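Local atomic coordinates of bazooka, isoform C,LD29223p (PDB entry 5OAK), a protein that binds the C-terminal PDZ-binding motif of Par-6 through this first PDZ domain of the cell polarity protein Par3, and probably binds phosphatidylinositol lipids. Residues 26-38 with 50-64. Residues are numbered along the deposited sequence; the frame is centred on the assembly and turned at random. Where two conformers were deposited one is given.
Sequences DKEHGGGLLVQHV and RRDDRILEINGIKLI
In the PDZ part of this engineered fusion, strands 33-38 and 54-58 run antiparallel with axes 4.7 Å apart at 144°, Leu33 and Ile55 forming a hydrogen-bonded pair and Leu34 and Arg54 the next, non-hydrogen-bonded one. Val35 N gives Asp53 O an almost straight bond (173°), and Val35 O accepts from Asp52 N within the type II turn 50-53. Arg54 extends to the loop 26-32: CG stands anti to the backbone N (chi1 -176°), and a bend at chi3 brings the guanidinium edge to Gly31, whose O takes NH2 at 2.7 Å. The carbonyl of His29 lies over one guanidinium face, Leu56 CD2 over the other. Asp26 crosses Arg54 at about a right angle, its OD2 3.2 Å from Arg54 CD but in only a long salt bridge with NH2. The same carboxylate braces the loop, OD1 accepting from His29 ND1 through its syn lone pair and OD2 from Gly31 N. A leucine replacing Arg54 would probably leave Gly31 O without this donor and take away the distant positive charge near Asp26, setting the loop freer to move. At Gly32, a CB would clash with Ile55 O; one water links Gly32 N to Leu63 O. Extended Arg51 aims NH1 in plane at a lone pair of Gln36 O (2.8 Å). On the core face, Val35 CG2 meets Ile55 CD1 at 3.8 Å, and the side chains of Leu33 and Leu63 cross at about a right angle, CD1 to CD1 4.0 Å; Leu75 of helix 68-78 also touches Leu33, as does Leu115 in the fused Par-6 peptide of a neighbouring subunit. Strand 33-38 joins strand 21-25 to strand 54-58, the antiparallel order of a PDZ domain, which receives C-terminal peptides between strand 21-25 and helix 68-78.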
loop_
_atom_site.group_PDB
_atom_site.type_symbol
_atom_site.label_atom_id
_atom_site.label_comp_id
_atom_site.label_asym_id
_atom_site.label_seq_id
_atom_site.Cartn_x
_atom_site.Cartn_y
_atom_site.Cartn_z
ATOM N N ASP A 26 -3.348 6.899 -6.960
ATOM C CA ASP A 26 -4.591 7.629 -6.829
ATOM C C ASP A 26 -4.540 9.008 -7.425
ATOM O O ASP A 26 -4.360 10.005 -6.750
ATOM C CB ASP A 26 -4.952 7.737 -5.369
ATOM C CG ASP A 26 -6.063 8.638 -5.155
ATOM O OD1 ASP A 26 -7.157 8.324 -5.663
ATOM O OD2 ASP A 26 -5.794 9.655 -4.511
ATOM N N LYS A 27 -4.873 9.053 -8.683
ATOM C CA LYS A 27 -4.697 10.223 -9.528
ATOM C C LYS A 27 -5.662 11.336 -9.146
ATOM O O LYS A 27 -5.309 12.516 -9.083
ATOM C CB LYS A 27 -4.881 9.820 -10.997
ATOM N N GLU A 28 -6.888 10.944 -8.876
ATOM C CA GLU A 28 -7.966 11.898 -8.782
ATOM C C GLU A 28 -8.114 12.493 -7.381
ATOM O O GLU A 28 -8.692 13.587 -7.227
ATOM C CB GLU A 28 -9.271 11.203 -9.192
ATOM N N HIS A 29 -7.577 11.814 -6.355
ATOM C CA HIS A 29 -7.962 12.164 -4.994
ATOM C C HIS A 29 -6.838 12.720 -4.170
ATOM O O HIS A 29 -6.941 12.816 -2.956
ATOM C CB HIS A 29 -8.570 10.944 -4.326
ATOM C CG HIS A 29 -9.761 10.418 -5.064
ATOM N ND1 HIS A 29 -9.669 9.423 -6.015
ATOM C CD2 HIS A 29 -11.063 10.800 -5.044
ATOM C CE1 HIS A 29 -10.863 9.200 -6.534
ATOM N NE2 HIS A 29 -11.728 10.018 -5.957
ATOM N N GLY A 30 -5.760 13.091 -4.826
ATOM C CA GLY A 30 -4.705 13.809 -4.121
ATOM C C GLY A 30 -3.434 13.043 -3.942
ATOM O O GLY A 30 -2.437 13.608 -3.498
ATOM N N GLY A 31 -3.463 11.748 -4.256
ATOM C CA GLY A 31 -2.251 10.970 -4.235
ATOM C C GLY A 31 -2.334 9.826 -3.275
ATOM O O GLY A 31 -3.396 9.554 -2.658
ATOM N N GLY A 32 -1.243 9.076 -3.184
ATOM C CA GLY A 32 -1.329 7.812 -2.469
ATOM C C GLY A 32 -1.657 6.677 -3.423
ATOM O O GLY A 32 -1.560 6.824 -4.637
ATOM N N LEU A 33 -2.003 5.528 -2.852
ATOM C CA LEU A 33 -2.302 4.338 -3.630
ATOM C C LEU A 33 -3.718 3.919 -3.320
ATOM O O LEU A 33 -4.089 3.793 -2.148
ATOM C CB LEU A 33 -1.335 3.197 -3.276
ATOM C CG LEU A 33 0.144 3.443 -3.714
ATOM C CD1 LEU A 33 1.084 2.394 -2.990
ATOM C CD2 LEU A 33 0.298 3.415 -5.229
ATOM N N LEU A 34 -4.503 3.650 -4.351
ATOM C CA LEU A 34 -5.873 3.154 -4.184
ATOM C C LEU A 34 -5.872 1.630 -4.242
ATOM O O LEU A 34 -5.370 1.037 -5.176
ATOM C CB LEU A 34 -6.760 3.748 -5.291
ATOM C CG LEU A 34 -8.247 3.491 -5.266
ATOM C CD1 LEU A 34 -8.867 4.014 -3.998
ATOM C CD2 LEU A 34 -8.826 4.203 -6.493
ATOM N N VAL A 35 -6.418 0.978 -3.227
ATOM C CA VAL A 35 -6.451 -0.487 -3.240
ATOM C C VAL A 35 -7.567 -0.979 -4.169
ATOM O O VAL A 35 -8.735 -0.623 -3.986
ATOM C CB VAL A 35 -6.638 -1.013 -1.796
ATOM C CG1 VAL A 35 -6.764 -2.582 -1.793
ATOM C CG2 VAL A 35 -5.444 -0.558 -0.925
ATOM N N GLN A 36 -7.210 -1.777 -5.179
ATOM C CA GLN A 36 -8.233 -2.293 -6.079
ATOM C C GLN A 36 -8.696 -3.682 -5.670
ATOM O O GLN A 36 -9.862 -4.029 -5.823
ATOM C CB GLN A 36 -7.697 -2.342 -7.509
ATOM C CG GLN A 36 -7.380 -0.985 -8.107
ATOM C CD GLN A 36 -8.620 -0.130 -8.277
ATOM O OE1 GLN A 36 -8.897 0.749 -7.463
ATOM N NE2 GLN A 36 -9.372 -0.384 -9.341
ATOM N N HIS A 37 -7.826 -4.481 -5.107
ATOM C CA HIS A 37 -8.204 -5.840 -4.782
ATOM C C HIS A 37 -7.341 -6.347 -3.665
ATOM O O HIS A 37 -6.164 -5.969 -3.583
ATOM C CB HIS A 37 -8.050 -6.747 -5.991
ATOM C CG HIS A 37 -8.661 -8.081 -5.796
ATOM N ND1 HIS A 37 -7.911 -9.228 -5.624
ATOM C CD2 HIS A 37 -9.958 -8.454 -5.679
ATOM C CE1 HIS A 37 -8.719 -10.263 -5.464
ATOM N NE2 HIS A 37 -9.963 -9.823 -5.489
ATOM N N VAL A 38 -7.954 -7.160 -2.798
ATOM C CA VAL A 38 -7.240 -7.814 -1.711
ATOM C C VAL A 38 -7.586 -9.303 -1.824
ATOM O O VAL A 38 -8.782 -9.688 -1.850
ATOM C CB VAL A 38 -7.661 -7.262 -0.338
ATOM C CG1 VAL A 38 -6.903 -7.976 0.759
ATOM C CG2 VAL A 38 -7.380 -5.736 -0.269
ATOM N N ARG A 50 -8.688 -3.246 2.626
ATOM C CA ARG A 50 -9.915 -3.455 1.850
ATOM C C ARG A 50 -9.901 -2.687 0.546
ATOM O O ARG A 50 -9.256 -1.636 0.440
ATOM C CB ARG A 50 -11.124 -3.037 2.657
ATOM C CG ARG A 50 -11.297 -3.912 3.872
ATOM C CD ARG A 50 -12.678 -3.900 4.366
ATOM N NE ARG A 50 -12.932 -2.680 5.098
ATOM C CZ ARG A 50 -12.684 -2.511 6.391
ATOM N NH1 ARG A 50 -12.143 -3.492 7.110
ATOM N NH2 ARG A 50 -12.993 -1.351 6.961
ATOM N N ARG A 51 -10.619 -3.218 -0.444
ATOM C CA ARG A 51 -10.853 -2.504 -1.689
ATOM C C ARG A 51 -11.330 -1.063 -1.404
ATOM O O ARG A 51 -12.139 -0.830 -0.489
ATOM C CB ARG A 51 -11.865 -3.258 -2.544
ATOM C CG ARG A 51 -12.211 -2.528 -3.837
ATOM C CD ARG A 51 -13.102 -3.357 -4.758
ATOM N NE ARG A 51 -13.667 -2.535 -5.836
ATOM C CZ ARG A 51 -13.047 -2.191 -6.976
ATOM N NH1 ARG A 51 -11.792 -2.588 -7.239
ATOM N NH2 ARG A 51 -13.703 -1.446 -7.870
ATOM N N ASP A 52 -10.821 -0.123 -2.199
ATOM C CA ASP A 52 -11.111 1.319 -2.087
ATOM C C ASP A 52 -10.446 2.028 -0.878
ATOM O O ASP A 52 -10.610 3.242 -0.732
ATOM C CB ASP A 52 -12.635 1.585 -2.096
ATOM C CG ASP A 52 -13.286 1.220 -3.423
ATOM O OD1 ASP A 52 -12.667 1.452 -4.481
ATOM O OD2 ASP A 52 -14.422 0.686 -3.400
ATOM N N ASP A 53 -9.629 1.324 -0.085
ATOM C CA ASP A 53 -8.732 2.021 0.834
ATOM C C ASP A 53 -7.799 2.921 0.020
ATOM O O ASP A 53 -7.317 2.508 -1.035
ATOM C CB ASP A 53 -7.817 1.058 1.568
ATOM C CG ASP A 53 -8.487 0.271 2.674
ATOM O OD1 ASP A 53 -9.648 0.571 3.091
ATOM O OD2 ASP A 53 -7.766 -0.632 3.182
ATOM N N ARG A 54 -7.494 4.100 0.538
ATOM C CA ARG A 54 -6.442 4.929 -0.020
ATOM C C ARG A 54 -5.257 4.898 0.934
ATOM O O ARG A 54 -5.352 5.348 2.068
ATOM C CB ARG A 54 -6.915 6.367 -0.225
ATOM C CG ARG A 54 -5.873 7.252 -0.886
ATOM C CD ARG A 54 -6.505 8.416 -1.631
ATOM N NE ARG A 54 -6.970 9.443 -0.713
ATOM C CZ ARG A 54 -6.344 10.592 -0.488
ATOM N NH1 ARG A 54 -6.852 11.456 0.372
ATOM N NH2 ARG A 54 -5.216 10.877 -1.118
ATOM N N ILE A 55 -4.145 4.350 0.469
ATOM C CA ILE A 55 -2.947 4.215 1.302
ATOM C C ILE A 55 -2.197 5.542 1.245
ATOM O O ILE A 55 -1.818 5.988 0.159
ATOM C CB ILE A 55 -2.040 3.094 0.795
ATOM C CG1 ILE A 55 -2.757 1.740 0.945
ATOM C CG2 ILE A 55 -0.721 3.133 1.571
ATOM C CD1 ILE A 55 -2.019 0.622 0.127
ATOM N N LEU A 56 -1.961 6.154 2.402
ATOM C CA LEU A 56 -1.337 7.469 2.483
ATOM C C LEU A 56 0.115 7.428 2.945
ATOM O O LEU A 56 0.864 8.370 2.715
ATOM C CB LEU A 56 -2.135 8.362 3.427
ATOM C CG LEU A 56 -3.593 8.593 3.044
ATOM C CD1 LEU A 56 -4.231 9.571 4.015
ATOM C CD2 LEU A 56 -3.685 9.110 1.620
ATOM N N GLU A 57 0.500 6.351 3.610
ATOM C CA GLU A 57 1.804 6.332 4.278
ATOM C C GLU A 57 2.231 4.898 4.479
ATOM O O GLU A 57 1.377 4.035 4.810
ATOM C CB GLU A 57 1.708 7.081 5.630
ATOM C CG GLU A 57 2.983 7.213 6.429
ATOM C CD GLU A 57 2.777 8.066 7.686
ATOM O OE1 GLU A 57 3.618 8.045 8.609
ATOM O OE2 GLU A 57 1.753 8.773 7.747
ATOM N N ILE A 58 3.524 4.621 4.288
ATOM C CA ILE A 58 4.037 3.263 4.493
ATOM C C ILE A 58 5.286 3.354 5.329
ATOM O O ILE A 58 6.225 4.041 4.941
ATOM C CB ILE A 58 4.345 2.534 3.158
ATOM C CG1 ILE A 58 3.065 2.471 2.315
ATOM C CG2 ILE A 58 4.875 1.082 3.463
ATOM C CD1 ILE A 58 3.300 1.914 0.953
ATOM N N ASN A 59 5.283 2.692 6.489
ATOM C CA ASN A 59 6.441 2.684 7.395
ATOM C C ASN A 59 6.938 4.104 7.648
ATOM O O ASN A 59 8.146 4.403 7.617
ATOM C CB ASN A 59 7.563 1.778 6.870
ATOM C CG ASN A 59 7.198 0.330 6.999
ATOM O OD1 ASN A 59 6.153 0.034 7.520
ATOM N ND2 ASN A 59 8.036 -0.574 6.542
ATOM N N GLY A 60 5.980 4.996 7.874
ATOM C CA GLY A 60 6.282 6.373 8.244
ATOM C C GLY A 60 6.614 7.330 7.117
ATOM O O GLY A 60 6.794 8.530 7.365
ATOM N N ILE A 61 6.633 6.827 5.886
ATOM C CA ILE A 61 6.979 7.636 4.708
ATOM C C ILE A 61 5.643 8.050 4.063
ATOM O O ILE A 61 4.892 7.206 3.532
ATOM C CB ILE A 61 7.861 6.906 3.703
ATOM C CG1 ILE A 61 9.154 6.415 4.373
ATOM C CG2 ILE A 61 8.145 7.810 2.485
ATOM C CD1 ILE A 61 9.905 7.500 5.086
ATOM N N LYS A 62 5.326 9.334 4.141
ATOM C CA LYS A 62 4.105 9.865 3.530
ATOM C C LYS A 62 4.175 9.782 2.016
ATOM O O LYS A 62 5.177 10.211 1.391
ATOM C CB LYS A 62 3.949 11.273 3.991
ATOM C CG LYS A 62 3.485 11.251 5.421
ATOM C CD LYS A 62 3.231 12.643 5.958
ATOM C CE LYS A 62 3.108 12.585 7.485
ATOM N NZ LYS A 62 2.823 13.928 8.039
ATOM N N LEU A 63 3.132 9.267 1.388
ATOM C CA LEU A 63 3.173 9.095 -0.056
ATOM C C LEU A 63 2.713 10.342 -0.827
ATOM O O LEU A 63 3.091 10.515 -2.003
ATOM C CB LEU A 63 2.310 7.928 -0.486
ATOM C CG LEU A 63 2.698 6.567 0.152
ATOM C CD1 LEU A 63 1.836 5.453 -0.475
ATOM C CD2 LEU A 63 4.190 6.269 -0.046
ATOM N N ILE A 64 1.889 11.206 -0.222
ATOM C CA ILE A 64 1.382 12.384 -0.953
ATOM C C ILE A 64 2.563 13.318 -1.276
ATOM O O ILE A 64 3.430 13.538 -0.424
ATOM C CB ILE A 64 0.304 13.099 -0.120
ATOM C CG1 ILE A 64 -0.994 12.274 -0.122
ATOM C CG2 ILE A 64 -0.017 14.465 -0.661
ATOM C CD1 ILE A 64 -2.044 12.816 0.938
HETATM O O HOH W 1 1.527 9.720 -4.104
#